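Local coordinates for tail fiber protein (Pseudomonas aeruginosa, PDB 6CL6) that probably serves as the trimeric receptor-binding fibre of an R-type pyocin, a contractile injection system, by attaching the particle to target bacteria, at residues 57-62 / 71-76; 87-92 / 99-104; 177-182 / 199-204; 331-336 / 361-366. One frame throughout, in Å; residues are numbered along the deposited sequence.

Contact 1 of 4, residues 57-62 / 71-76; sequences LMLTNH and YFYIQS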
loop_
_atom_site.group_PDB
_atom_site.type_symbol
_atom_site.label_atom_id
_atom_site.label_comp_id
_atom_site.label_asym_id
_atom_site.label_seq_id
_atom_site.Cartn_x
_atom_site.Cartn_y
_atom_site.Cartn_z
ATOM N N LEU A 57 58.109 -49.233 -2.191
ATOM C CA LEU A 57 56.720 -49.631 -2.075
ATOM C C LEU A 57 56.540 -50.472 -0.813
ATOM O O LEU A 57 57.308 -51.399 -0.556
ATOM C CB LEU A 57 56.276 -50.395 -3.340
ATOM C CG LEU A 57 54.824 -50.850 -3.378
ATOM C CD1 LEU A 57 53.884 -49.718 -3.494
ATOM C CD2 LEU A 57 54.599 -51.795 -4.501
ATOM N N MET A 58 55.561 -50.096 0.008
ATOM C CA MET A 58 55.127 -50.904 1.132
ATOM C C MET A 58 53.607 -50.800 1.229
ATOM O O MET A 58 52.963 -49.965 0.567
ATOM C CB MET A 58 55.760 -50.465 2.447
ATOM C CG MET A 58 55.418 -49.030 2.812
ATOM S SD MET A 58 56.190 -48.481 4.345
ATOM C CE MET A 58 57.908 -48.897 4.071
ATOM N N LEU A 59 53.030 -51.690 2.028
ATOM C CA LEU A 59 51.607 -51.697 2.361
ATOM C C LEU A 59 51.506 -51.739 3.883
ATOM O O LEU A 59 52.113 -52.605 4.511
ATOM C CB LEU A 59 50.879 -52.893 1.774
ATOM C CG LEU A 59 49.422 -53.200 2.194
ATOM C CD1 LEU A 59 48.468 -52.125 1.711
ATOM C CD2 LEU A 59 49.009 -54.558 1.676
ATOM N N THR A 60 50.768 -50.801 4.477
ATOM C CA THR A 60 50.780 -50.735 5.921
ATOM C C THR A 60 49.537 -50.013 6.408
ATOM O O THR A 60 49.001 -49.145 5.727
ATOM C CB THR A 60 52.044 -50.027 6.437
ATOM O OG1 THR A 60 52.012 -49.920 7.846
ATOM C CG2 THR A 60 52.200 -48.672 5.809
ATOM N N ASN A 61 49.090 -50.415 7.597
ATOM C CA ASN A 61 48.036 -49.696 8.322
ATOM C C ASN A 61 48.617 -48.975 9.523
ATOM O O ASN A 61 47.893 -48.606 10.445
ATOM C CB ASN A 61 46.918 -50.644 8.737
ATOM C CG ASN A 61 47.381 -51.687 9.736
ATOM O OD1 ASN A 61 48.567 -51.872 9.943
ATOM N ND2 ASN A 61 46.421 -52.387 10.353
ATOM N N HIS A 62 49.927 -48.826 9.554
ATOM C CA HIS A 62 50.591 -48.068 10.610
ATOM C C HIS A 62 50.012 -46.663 10.744
ATOM O O HIS A 62 49.593 -46.029 9.768
ATOM C CB HIS A 62 52.086 -47.996 10.302
ATOM C CG HIS A 62 52.903 -47.467 11.425
ATOM N ND1 HIS A 62 53.002 -46.116 11.703
ATOM C CD2 HIS A 62 53.673 -48.102 12.334
ATOM C CE1 HIS A 62 53.791 -45.949 12.741
ATOM N NE2 HIS A 62 54.205 -47.139 13.140
ATOM N N TYR A 71 44.639 -49.621 5.871
ATOM C CA TYR A 71 45.788 -49.949 5.055
ATOM C C TYR A 71 45.911 -49.020 3.846
ATOM O O TYR A 71 44.927 -48.698 3.181
ATOM C CB TYR A 71 45.708 -51.389 4.565
ATOM C CG TYR A 71 45.978 -52.417 5.652
ATOM C CD1 TYR A 71 47.268 -52.819 5.965
ATOM C CD2 TYR A 71 44.928 -52.955 6.388
ATOM C CE1 TYR A 71 47.515 -53.719 6.974
ATOM C CE2 TYR A 71 45.172 -53.903 7.403
ATOM C CZ TYR A 71 46.464 -54.273 7.682
ATOM O OH TYR A 71 46.710 -55.171 8.670
ATOM N N PHE A 72 47.139 -48.598 3.561
ATOM C CA PHE A 72 47.462 -47.873 2.343
ATOM C C PHE A 72 48.741 -48.433 1.732
ATOM O O PHE A 72 49.732 -48.690 2.452
ATOM C CB PHE A 72 47.650 -46.347 2.606
ATOM C CG PHE A 72 46.363 -45.590 2.712
ATOM C CD1 PHE A 72 45.508 -45.777 3.780
ATOM C CD2 PHE A 72 45.968 -44.735 1.669
ATOM C CE1 PHE A 72 44.292 -45.086 3.849
ATOM C CE2 PHE A 72 44.759 -44.047 1.736
ATOM C CZ PHE A 72 43.934 -44.224 2.823
ATOM N N TYR A 73 48.738 -48.550 0.397
ATOM C CA TYR A 73 49.981 -48.691 -0.352
ATOM C C TYR A 73 50.724 -47.374 -0.312
ATOM O O TYR A 73 50.127 -46.309 -0.538
ATOM C CB TYR A 73 49.714 -49.061 -1.806
ATOM C CG TYR A 73 48.951 -50.326 -2.030
ATOM C CD1 TYR A 73 47.570 -50.324 -2.111
ATOM C CD2 TYR A 73 49.625 -51.516 -2.238
ATOM C CE1 TYR A 73 46.899 -51.522 -2.346
ATOM C CE2 TYR A 73 48.977 -52.669 -2.492
ATOM C CZ TYR A 73 47.627 -52.676 -2.534
ATOM O OH TYR A 73 47.003 -53.892 -2.792
ATOM N N ILE A 74 52.011 -47.420 0.008
ATOM C CA ILE A 74 52.802 -46.206 0.150
ATOM C C ILE A 74 53.995 -46.339 -0.759
ATOM O O ILE A 74 54.872 -47.176 -0.515
ATOM C CB ILE A 74 53.227 -45.938 1.608
ATOM C CG1 ILE A 74 51.964 -45.772 2.502
ATOM C CG2 ILE A 74 54.089 -44.696 1.657
ATOM C CD1 ILE A 74 52.225 -45.235 3.869
ATOM N N GLN A 75 54.017 -45.524 -1.809
ATOM C CA GLN A 75 55.199 -45.384 -2.656
ATOM C C GLN A 75 56.154 -44.377 -2.031
ATOM O O GLN A 75 55.725 -43.354 -1.498
ATOM C CB GLN A 75 54.836 -44.925 -4.067
ATOM C CG GLN A 75 53.827 -45.734 -4.806
ATOM C CD GLN A 75 53.393 -45.025 -6.076
ATOM O OE1 GLN A 75 54.190 -44.825 -6.983
ATOM N NE2 GLN A 75 52.133 -44.600 -6.116
ATOM N N SER A 76 57.449 -44.657 -2.125
ATOM C CA SER A 76 58.459 -43.729 -1.611
ATOM C C SER A 76 59.502 -43.452 -2.676
ATOM O O SER A 76 59.929 -44.365 -3.377
ATOM C CB SER A 76 59.153 -44.290 -0.381
ATOM O OG SER A 76 58.250 -44.415 0.684
#

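Contact 2 of 4, residues 87-92 / 99-104; sequences SQIATS and MYVRVS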
loop_
_atom_site.group_PDB
_atom_site.type_symbol
_atom_site.label_atom_id
_atom_site.label_comp_id
_atom_site.label_asym_id
_atom_site.label_seq_id
_atom_site.Cartn_x
_atom_site.Cartn_y
_atom_site.Cartn_z
ATOM N N SER A 87 59.750 -38.337 -0.699
ATOM C CA SER A 87 58.371 -38.025 -1.039
ATOM C C SER A 87 57.589 -39.322 -1.004
ATOM O O SER A 87 58.110 -40.360 -1.402
ATOM C CB SER A 87 58.316 -37.387 -2.427
ATOM O OG SER A 87 57.023 -37.359 -2.928
ATOM N N GLN A 88 56.363 -39.268 -0.485
ATOM C CA GLN A 88 55.512 -40.439 -0.414
ATOM C C GLN A 88 54.114 -40.176 -0.937
ATOM O O GLN A 88 53.518 -39.116 -0.698
ATOM C CB GLN A 88 55.416 -40.972 1.027
ATOM C CG GLN A 88 56.693 -41.586 1.509
ATOM C CD GLN A 88 56.512 -42.203 2.878
ATOM O OE1 GLN A 88 55.670 -41.750 3.679
ATOM N NE2 GLN A 88 57.278 -43.243 3.146
ATOM N N ILE A 89 53.627 -41.159 -1.695
ATOM C CA ILE A 89 52.278 -41.181 -2.236
ATOM C C ILE A 89 51.558 -42.389 -1.659
ATOM O O ILE A 89 52.033 -43.521 -1.805
ATOM C CB ILE A 89 52.275 -41.272 -3.777
ATOM C CG1 ILE A 89 52.990 -40.085 -4.387
ATOM C CG2 ILE A 89 50.843 -41.430 -4.279
ATOM C CD1 ILE A 89 53.351 -40.273 -5.812
ATOM N N ALA A 90 50.407 -42.156 -1.046
ATOM C CA ALA A 90 49.619 -43.201 -0.412
ATOM C C ALA A 90 48.320 -43.381 -1.182
ATOM O O ALA A 90 47.623 -42.393 -1.482
ATOM C CB ALA A 90 49.356 -42.866 1.060
ATOM N N THR A 91 47.994 -44.631 -1.499
ATOM C CA THR A 91 46.740 -44.966 -2.151
ATOM C C THR A 91 46.061 -46.072 -1.356
ATOM O O THR A 91 46.724 -46.926 -0.767
ATOM C CB THR A 91 46.950 -45.387 -3.595
ATOM O OG1 THR A 91 47.958 -46.418 -3.647
ATOM C CG2 THR A 91 47.417 -44.180 -4.411
ATOM N N SER A 92 44.730 -46.035 -1.335
ATOM C CA SER A 92 43.968 -46.877 -0.434
ATOM C C SER A 92 44.051 -48.332 -0.842
ATOM O O SER A 92 44.135 -48.678 -2.021
ATOM C CB SER A 92 42.496 -46.412 -0.405
ATOM O OG SER A 92 41.984 -46.311 -1.740
ATOM N N MET A 99 43.716 -41.019 -2.403
ATOM C CA MET A 99 45.156 -40.761 -2.558
ATOM C C MET A 99 45.587 -39.590 -1.696
ATOM O O MET A 99 44.862 -38.585 -1.584
ATOM C CB MET A 99 45.501 -40.444 -4.021
ATOM C CG MET A 99 46.972 -40.129 -4.281
ATOM S SD MET A 99 47.323 -39.582 -5.984
ATOM C CE MET A 99 46.954 -41.076 -6.875
ATOM N N TYR A 100 46.788 -39.719 -1.121
ATOM C CA TYR A 100 47.427 -38.718 -0.289
ATOM C C TYR A 100 48.892 -38.581 -0.700
ATOM O O TYR A 100 49.478 -39.498 -1.280
ATOM C CB TYR A 100 47.356 -39.087 1.212
ATOM C CG TYR A 100 45.943 -39.178 1.709
ATOM C CD1 TYR A 100 45.170 -40.313 1.454
ATOM C CD2 TYR A 100 45.368 -38.128 2.454
ATOM C CE1 TYR A 100 43.857 -40.403 1.900
ATOM C CE2 TYR A 100 44.060 -38.221 2.909
ATOM C CZ TYR A 100 43.310 -39.364 2.616
ATOM O OH TYR A 100 42.004 -39.461 3.025
ATOM N N VAL A 101 49.487 -37.441 -0.355
ATOM C CA VAL A 101 50.903 -37.180 -0.612
ATOM C C VAL A 101 51.512 -36.497 0.603
ATOM O O VAL A 101 50.839 -35.725 1.313
ATOM C CB VAL A 101 51.085 -36.333 -1.896
ATOM C CG1 VAL A 101 50.518 -34.918 -1.680
ATOM C CG2 VAL A 101 52.542 -36.272 -2.286
ATOM N N ARG A 102 52.793 -36.811 0.869
ATOM C CA ARG A 102 53.550 -36.111 1.927
ATOM C C ARG A 102 55.047 -36.107 1.588
ATOM O O ARG A 102 55.490 -36.611 0.543
ATOM C CB ARG A 102 53.309 -36.690 3.313
ATOM C CG ARG A 102 53.987 -38.015 3.614
ATOM C CD ARG A 102 53.951 -38.349 5.086
ATOM N NE ARG A 102 54.597 -39.637 5.327
ATOM C CZ ARG A 102 54.856 -40.137 6.508
ATOM N NH1 ARG A 102 54.495 -39.491 7.591
ATOM N NH2 ARG A 102 55.464 -41.301 6.600
ATOM N N VAL A 103 55.833 -35.506 2.479
ATOM C CA VAL A 103 57.227 -35.235 2.190
ATOM C C VAL A 103 58.014 -35.156 3.484
ATOM O O VAL A 103 57.534 -34.654 4.506
ATOM C CB VAL A 103 57.377 -33.955 1.341
ATOM C CG1 VAL A 103 56.943 -32.758 2.133
ATOM C CG2 VAL A 103 58.824 -33.796 0.861
ATOM N N SER A 104 59.236 -35.674 3.442
ATOM C CA SER A 104 60.219 -35.424 4.471
ATOM C C SER A 104 61.408 -34.659 3.873
ATOM O O SER A 104 62.023 -35.107 2.899
ATOM C CB SER A 104 60.714 -36.711 5.124
ATOM O OG SER A 104 61.803 -36.412 6.020
HETATM O O HOH W 1 55.890 -35.127 -1.917
#

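Contact 3 of 4, residues 177-182 / 199-204; sequences SSNFIY and HSNTWF. With EDO (1,2-ethanediol), chain T.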
loop_
_atom_site.group_PDB
_atom_site.type_symbol
_atom_site.label_atom_id
_atom_site.label_comp_id
_atom_site.label_asym_id
_atom_site.label_seq_id
_atom_site.Cartn_x
_atom_site.Cartn_y
_atom_site.Cartn_z
ATOM N N SER A 177 32.602 -26.313 11.214
ATOM C CA SER A 177 33.078 -27.089 12.354
ATOM C C SER A 177 31.864 -27.812 12.944
ATOM O O SER A 177 30.719 -27.578 12.544
ATOM C CB SER A 177 33.743 -26.204 13.404
ATOM O OG SER A 177 32.760 -25.436 14.060
ATOM N N SER A 178 32.140 -28.677 13.916
ATOM C CA SER A 178 31.067 -29.436 14.535
ATOM C C SER A 178 30.005 -28.521 15.139
ATOM O O SER A 178 28.820 -28.863 15.151
ATOM C CB SER A 178 31.679 -30.365 15.602
ATOM O OG SER A 178 32.457 -29.603 16.520
ATOM N N ASN A 179 30.390 -27.359 15.651
ATOM C CA ASN A 179 29.413 -26.468 16.262
ATOM C C ASN A 179 28.887 -25.402 15.330
ATOM O O ASN A 179 28.160 -24.528 15.790
ATOM C CB ASN A 179 30.007 -25.804 17.507
ATOM C CG ASN A 179 30.017 -26.746 18.700
ATOM O OD1 ASN A 179 29.333 -27.784 18.684
ATOM N ND2 ASN A 179 30.768 -26.402 19.711
ATOM N N PHE A 180 29.246 -25.440 14.047
ATOM C CA PHE A 180 28.748 -24.484 13.049
ATOM C C PHE A 180 28.674 -25.208 11.694
ATOM O O PHE A 180 29.662 -25.274 10.954
ATOM C CB PHE A 180 29.629 -23.251 12.962
ATOM C CG PHE A 180 29.671 -22.420 14.202
ATOM C CD1 PHE A 180 30.615 -22.693 15.202
ATOM C CD2 PHE A 180 28.808 -21.347 14.368
ATOM C CE1 PHE A 180 30.663 -21.920 16.352
ATOM C CE2 PHE A 180 28.860 -20.567 15.485
ATOM C CZ PHE A 180 29.794 -20.864 16.493
ATOM N N ILE A 181 27.510 -25.791 11.412
ATOM C CA ILE A 181 27.224 -26.462 10.159
ATOM C C ILE A 181 26.256 -25.571 9.401
ATOM O O ILE A 181 25.114 -25.403 9.831
ATOM C CB ILE A 181 26.606 -27.848 10.336
ATOM C CG1 ILE A 181 27.429 -28.762 11.238
ATOM C CG2 ILE A 181 26.371 -28.497 8.943
ATOM C CD1 ILE A 181 28.763 -29.142 10.697
ATOM N N TYR A 182 26.697 -24.980 8.301
ATOM C CA TYR A 182 25.843 -24.077 7.508
ATOM C C TYR A 182 25.245 -24.849 6.329
ATOM O O TYR A 182 25.921 -25.707 5.735
ATOM C CB TYR A 182 26.670 -22.895 7.008
ATOM C CG TYR A 182 27.157 -21.980 8.102
ATOM C CD1 TYR A 182 28.326 -22.236 8.810
ATOM C CD2 TYR A 182 26.441 -20.834 8.432
ATOM C CE1 TYR A 182 28.756 -21.409 9.811
ATOM C CE2 TYR A 182 26.885 -19.980 9.423
ATOM C CZ TYR A 182 28.015 -20.274 10.117
ATOM O OH TYR A 182 28.460 -19.434 11.115
ATOM N N HIS A 199 23.959 -24.817 15.174
ATOM C CA HIS A 199 24.858 -24.164 16.130
ATOM C C HIS A 199 24.864 -24.996 17.407
ATOM O O HIS A 199 23.814 -25.197 18.019
ATOM C CB HIS A 199 24.422 -22.737 16.431
ATOM C CG HIS A 199 25.242 -22.096 17.503
ATOM N ND1 HIS A 199 24.693 -21.531 18.629
ATOM C CD2 HIS A 199 26.581 -21.989 17.645
ATOM C CE1 HIS A 199 25.659 -21.070 19.400
ATOM N NE2 HIS A 199 26.814 -21.331 18.823
ATOM N N SER A 200 26.038 -25.491 17.790
ATOM C CA SER A 200 26.193 -26.380 18.954
ATOM C C SER A 200 25.100 -27.429 18.977
ATOM O O SER A 200 24.414 -27.646 19.985
ATOM C CB SER A 200 26.234 -25.578 20.247
ATOM O OG SER A 200 27.478 -24.904 20.355
ATOM N N ASN A 201 24.919 -28.059 17.826
ATOM C CA ASN A 201 24.064 -29.220 17.615
ATOM C C ASN A 201 22.574 -28.910 17.618
ATOM O O ASN A 201 21.771 -29.839 17.572
ATOM C CB ASN A 201 24.374 -30.317 18.652
ATOM C CG ASN A 201 25.837 -30.809 18.569
ATOM O OD1 ASN A 201 26.232 -31.420 17.587
ATOM N ND2 ASN A 201 26.627 -30.528 19.615
ATOM N N THR A 202 22.179 -27.638 17.608
ATOM C CA THR A 202 20.769 -27.259 17.471
ATOM C C THR A 202 20.588 -26.411 16.217
ATOM O O THR A 202 21.265 -25.414 16.053
ATOM C CB THR A 202 20.290 -26.478 18.698
ATOM O OG1 THR A 202 20.422 -27.302 19.869
ATOM C CG2 THR A 202 18.836 -26.058 18.544
ATOM N N TRP A 203 19.653 -26.810 15.357
ATOM C CA TRP A 203 19.431 -26.078 14.113
ATOM C C TRP A 203 18.597 -24.828 14.350
ATOM O O TRP A 203 17.530 -24.878 14.961
ATOM C CB TRP A 203 18.747 -26.958 13.086
ATOM C CG TRP A 203 19.578 -28.092 12.611
ATOM C CD1 TRP A 203 19.607 -29.351 13.136
ATOM C CD2 TRP A 203 20.491 -28.092 11.501
ATOM N NE1 TRP A 203 20.502 -30.138 12.443
ATOM C CE2 TRP A 203 21.047 -29.396 11.424
ATOM C CE3 TRP A 203 20.884 -27.126 10.556
ATOM C CZ2 TRP A 203 21.982 -29.755 10.454
ATOM C CZ3 TRP A 203 21.849 -27.496 9.584
ATOM C CH2 TRP A 203 22.367 -28.783 9.552
ATOM N N PHE A 204 19.105 -23.700 13.883
ATOM C CA PHE A 204 18.303 -22.495 13.727
ATOM C C PHE A 204 17.262 -22.696 12.645
ATOM O O PHE A 204 17.441 -23.527 11.758
ATOM C CB PHE A 204 19.194 -21.307 13.370
ATOM C CG PHE A 204 19.844 -20.657 14.549
ATOM C CD1 PHE A 204 19.125 -19.767 15.341
ATOM C CD2 PHE A 204 21.168 -20.900 14.860
ATOM C CE1 PHE A 204 19.714 -19.146 16.430
ATOM C CE2 PHE A 204 21.753 -20.280 15.945
ATOM C CZ PHE A 204 21.024 -19.407 16.736
HETATM C C1 EDO T . 28.514 -18.240 18.561
HETATM O O1 EDO T . 28.214 -19.025 19.714
HETATM C C2 EDO T . 28.319 -16.766 18.914
HETATM O O2 EDO T . 29.499 -16.297 19.572
HETATM O O HOH W 2 26.390 -27.695 15.311
HETATM O O HOH W 3 29.810 -30.221 19.339
#

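Contact 4 of 4, residues 331-336 / 361-366; sequences QTSAFH and AQAVLS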
loop_
_atom_site.group_PDB
_atom_site.type_symbol
_atom_site.label_atom_id
_atom_site.label_comp_id
_atom_site.label_asym_id
_atom_site.label_seq_id
_atom_site.Cartn_x
_atom_site.Cartn_y
_atom_site.Cartn_z
ATOM N N GLN A 331 -78.824 70.665 11.620
ATOM C CA GLN A 331 -78.819 72.017 12.153
ATOM C C GLN A 331 -77.888 72.115 13.347
ATOM O O GLN A 331 -78.026 71.364 14.309
ATOM C CB GLN A 331 -80.245 72.439 12.578
ATOM C CG GLN A 331 -81.287 72.424 11.476
ATOM C CD GLN A 331 -81.196 73.656 10.573
ATOM O OE1 GLN A 331 -80.444 74.584 10.867
ATOM N NE2 GLN A 331 -81.970 73.655 9.478
ATOM N N THR A 332 -76.941 73.062 13.296
ATOM C CA THR A 332 -75.977 73.232 14.371
ATOM C C THR A 332 -76.310 74.383 15.301
ATOM O O THR A 332 -75.530 74.654 16.215
ATOM C CB THR A 332 -74.567 73.457 13.813
ATOM O OG1 THR A 332 -74.486 74.747 13.213
ATOM C CG2 THR A 332 -74.224 72.396 12.781
ATOM N N SER A 333 -77.444 75.071 15.099
ATOM C CA SER A 333 -77.781 76.212 15.925
ATOM C C SER A 333 -78.985 75.916 16.818
ATOM O O SER A 333 -79.675 74.907 16.680
ATOM C CB SER A 333 -78.071 77.462 15.072
ATOM O OG SER A 333 -79.249 77.282 14.297
ATOM N N ALA A 334 -79.206 76.830 17.760
ATOM C CA ALA A 334 -80.356 76.789 18.659
ATOM C C ALA A 334 -81.533 77.443 17.941
ATOM O O ALA A 334 -81.985 78.540 18.263
ATOM C CB ALA A 334 -80.026 77.493 19.967
ATOM N N PHE A 335 -82.009 76.749 16.929
ATOM C CA PHE A 335 -83.088 77.251 16.087
ATOM C C PHE A 335 -84.381 77.430 16.887
ATOM O O PHE A 335 -84.709 76.652 17.787
ATOM C CB PHE A 335 -83.351 76.277 14.921
ATOM C CG PHE A 335 -83.684 74.873 15.350
ATOM C CD1 PHE A 335 -84.948 74.534 15.804
ATOM C CD2 PHE A 335 -82.729 73.856 15.233
ATOM C CE1 PHE A 335 -85.257 73.247 16.163
ATOM C CE2 PHE A 335 -83.024 72.571 15.599
ATOM C CZ PHE A 335 -84.276 72.240 16.068
ATOM N N HIS A 336 -85.135 78.457 16.521
ATOM C CA HIS A 336 -86.412 78.712 17.190
ATOM C C HIS A 336 -87.343 77.528 17.018
ATOM O O HIS A 336 -87.649 77.156 15.860
ATOM C CB HIS A 336 -87.068 79.957 16.647
ATOM C CG HIS A 336 -88.192 80.443 17.506
ATOM N ND1 HIS A 336 -89.408 79.811 17.560
ATOM C CD2 HIS A 336 -88.267 81.477 18.379
ATOM C CE1 HIS A 336 -90.203 80.450 18.401
ATOM N NE2 HIS A 336 -89.533 81.464 18.915
ATOM N N ALA A 361 -83.975 81.378 8.830
ATOM C CA ALA A 361 -82.884 82.311 9.054
ATOM C C ALA A 361 -81.605 81.687 8.527
ATOM O O ALA A 361 -81.485 80.467 8.460
ATOM C CB ALA A 361 -82.705 82.674 10.528
ATOM N N GLN A 362 -80.655 82.538 8.146
ATOM C CA GLN A 362 -79.318 82.057 7.818
ATOM C C GLN A 362 -78.810 81.160 8.942
ATOM O O GLN A 362 -78.919 81.506 10.125
ATOM C CB GLN A 362 -78.370 83.239 7.615
ATOM C CG GLN A 362 -76.961 82.847 7.188
ATOM C CD GLN A 362 -76.087 84.026 6.782
ATOM O OE1 GLN A 362 -76.065 84.423 5.615
ATOM N NE2 GLN A 362 -75.382 84.602 7.751
ATOM N N ALA A 363 -78.238 80.008 8.572
ATOM C CA ALA A 363 -77.879 79.054 9.592
ATOM C C ALA A 363 -76.763 78.159 9.089
ATOM O O ALA A 363 -76.680 77.849 7.905
ATOM C CB ALA A 363 -79.051 78.177 10.041
ATOM N N VAL A 364 -75.933 77.735 10.020
ATOM C CA VAL A 364 -74.850 76.803 9.718
ATOM C C VAL A 364 -75.380 75.387 9.862
ATOM O O VAL A 364 -75.908 75.023 10.916
ATOM C CB VAL A 364 -73.644 77.028 10.626
ATOM C CG1 VAL A 364 -72.627 75.944 10.356
ATOM C CG2 VAL A 364 -73.029 78.420 10.374
ATOM N N LEU A 365 -75.244 74.595 8.802
ATOM C CA LEU A 365 -75.609 73.190 8.807
ATOM C C LEU A 365 -74.358 72.340 8.615
ATOM O O LEU A 365 -73.506 72.642 7.767
ATOM C CB LEU A 365 -76.622 72.882 7.703
ATOM C CG LEU A 365 -78.094 73.237 8.021
ATOM C CD1 LEU A 365 -78.284 74.735 8.252
ATOM C CD2 LEU A 365 -78.993 72.739 6.889
ATOM N N SER A 366 -74.235 71.303 9.419
ATOM C CA SER A 366 -73.205 70.304 9.166
ATOM C C SER A 366 -73.786 69.214 8.278
ATOM O O SER A 366 -75.008 69.100 8.106
ATOM C CB SER A 366 -72.672 69.717 10.466
ATOM O OG SER A 366 -73.707 69.099 11.205
HETATM O O HOH W 4 -78.415 75.536 12.436
#

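Contact 1 of 4, residues 57-62 / 71-76
Leu59 and Tyr73 meet on one side of an antiparallel strand pair, with CD1 of Leu59 4.0 Å from the centroid of the Tyr73 ring and almost on its normal, a CH-pi contact over the face. Placing CG of Leu59 opposite its own N (chi1 170°) leans this branch across the partner strand, where it also touches CB of Tyr71. Farther along this face, CD1 of Leu57 meets CG of Gln75 at 4.2 Å. The other face is equally close: Met58 and Ile74 lie side by side, CG to CB 4.0 Å, and CD1 of Ile74 reaches CG2 of Thr60. Four backbone hydrogen bonds join Met58 to Ile74 and Thr60 to Phe72. Beyond Thr60 the pairing ends and the contact becomes partly exposed. There CB of Asn61 lies 3.5 Å from the centroid of the Tyr71 ring, and the amide stacks over the ring with the planes 7° apart. His62 N donates to Thr60 OG1 (2.9 Å) in an ST turn, while that hydroxyl is also bonded to Ser48 O. Strand 57-60 borders the sheet within this chain; strand 72-79 continues it to 85-92, and Leu57 and Leu59 pack on Met77 and Tyr79 of the second subunit.

Contact 2 of 4, residues 87-92 / 99-104
The beta hairpin of strands 85-92 and 99-104 sets Gln88 beside Arg102, a hydrogen-bonded antiparallel pair joined through both backbone and side chains. OE1 of Gln88 accepts from Arg102 NE at 2.9 Å and from Arg102 NH2 at 3.0 Å. The oxygen lies at the edge of the guanidinium, in its plane, and both nitrogens approach from the same face of the amide, whose plane is turned 25° from the guanidinium. Arg102 CG stands between its backbone N and carbonyl carbon (chi1 75°), and the chain then runs extended alongside Gln88. The rest of this buried cluster comes from outside: Gln88 NE2 donates to Ser76 OG and Pro50 O, Arg102 NH2 also binds Asn51 OD1, and Trp114 makes a cation-pi contact with the guanidinium. These partners should hold both flat groups in one rotation. The opposite face is mostly apolar. CG2 of Ile89 meets CG of Met99 at 4.1 Å, and the thioether, bent at chi3, brings Met99 CE to 4.0 Å from Thr91 CG2. At the far end a water takes a hydrogen bond from Ser87 OG (2.7 Å) and donates to Arg102 O. Met99 packs on Met99 of both other subunits, while Ser87 OG is bonded to Thr91 OG1 of the third. The pair is a regular antiparallel beta hairpin within a meander sheet, whose Ser87, Ile89 and Met99 side packs against the other subunits of the trimer.

Contact 3 of 4, residues 177-182 / 199-204
Asn179 O receives Ser200 N at 3.1 Å, the one direct hydrogen bond between the two turns, and also the CA-H of His199. The bond is fairly straight at hydrogen, but Ser200 N lies above the carbonyl plane, away from the lone-pair positions. Two waters extend the link. One donates to Ser178 O and accepts from Asn201 N (2.9 Å); the other donates to Asn179 OD1 (2.6 Å) and accepts from Asn201 ND2. Phe180 and His199 form a non-hydrogen-bonded antiparallel pair, their side chains pointing the same way. A chi1 of 174° swings the imidazole toward Phe180, CD2 of His199 coming to 3.4 Å from CE2 of Phe180, the ring planes inclined at 44°. A 1,2-ethanediol, probably from the crystallisation liquor, takes a weak hydrogen bond from His199 NE2 and is also hydrogen-bonded to Thr154 N of the third subunit, whose Tyr188 meets His199 edge-to-face. On the opposite flank, Ile181 CG2 touches Trp203 CH2 at 4.1 Å. A type I turn, Ser177 to Phe180, and a type I' turn, His199 to Thr202, thus lie next to each other at one end of the sheet, as alternate turns of an antiparallel meander do, the connection between strands 180-187 and 193-199 lying at the other end.

Contact 4 of 4, residues 331-336 / 361-366
Thr332 and Val364 carry the direct hydrogen bonds of this contact, and both end on one acceptor. Val364 O takes Thr332 N at 3.3 Å, in the carbonyl plane, and Thr332 OG1 at 2.7 Å, which comes from well above that plane. A chi1 of 71° turns the hydroxyl in toward the strand, the same residue thus offering backbone and side chain together. A water adds a third donor to Val364 O at 3.0 Å. It also donates to Gln331 OE1 (2.7 Å) and accepts from Ser333 OG (2.7 Å), so it bridges the loop and the strand. Van der Waals contacts make up the rest. Gln331 and Leu365, a non-hydrogen-bonded antiparallel pair, lie side by side, and the bend of Gln331 at chi2 lays its amide against the leucine, with OE1 3.4 Å from Leu365 CD1. CG2 of Thr332 packs on Ser366, 3.7 Å from its OG, whose polar partner is Asn330 ND2. The other end of the Gln331 amide is held from outside, NE2 donating to Asn357 OD1 and Ser342 O, and farther along the loop Phe335 makes a cation-pi contact with Arg356 of the second subunit. Donors and acceptors are matched at both ends of the buried Gln331 amide, which should fix its orientation, and hydroxyl and water bonds supplement the last backbone bond where strand 324-331 gives way to loop.

In the fold
Contacts 1 and 2 belong to one antiparallel sheet: their centres are 9 Å apart, and strands 72-79 and 85-92 join them directly, with Gln75 N 2.8 Å from Ile89 O in a probable hydrogen bond. Contact 3 lies in the next sheet along the fibre, about 18 Å from contact 2 between nearest atoms. Contact 4 is at the far end, its centre 147 Å from that of contact 3, in the C-terminal gp53-like region of the H-type lectin clan. There the Gln331 side chain is about 9 Å from a bound calcium ion; Asp309 and Gly358 bind calcium. All four contacts touch other subunits, in keeping with a long, thin trimer.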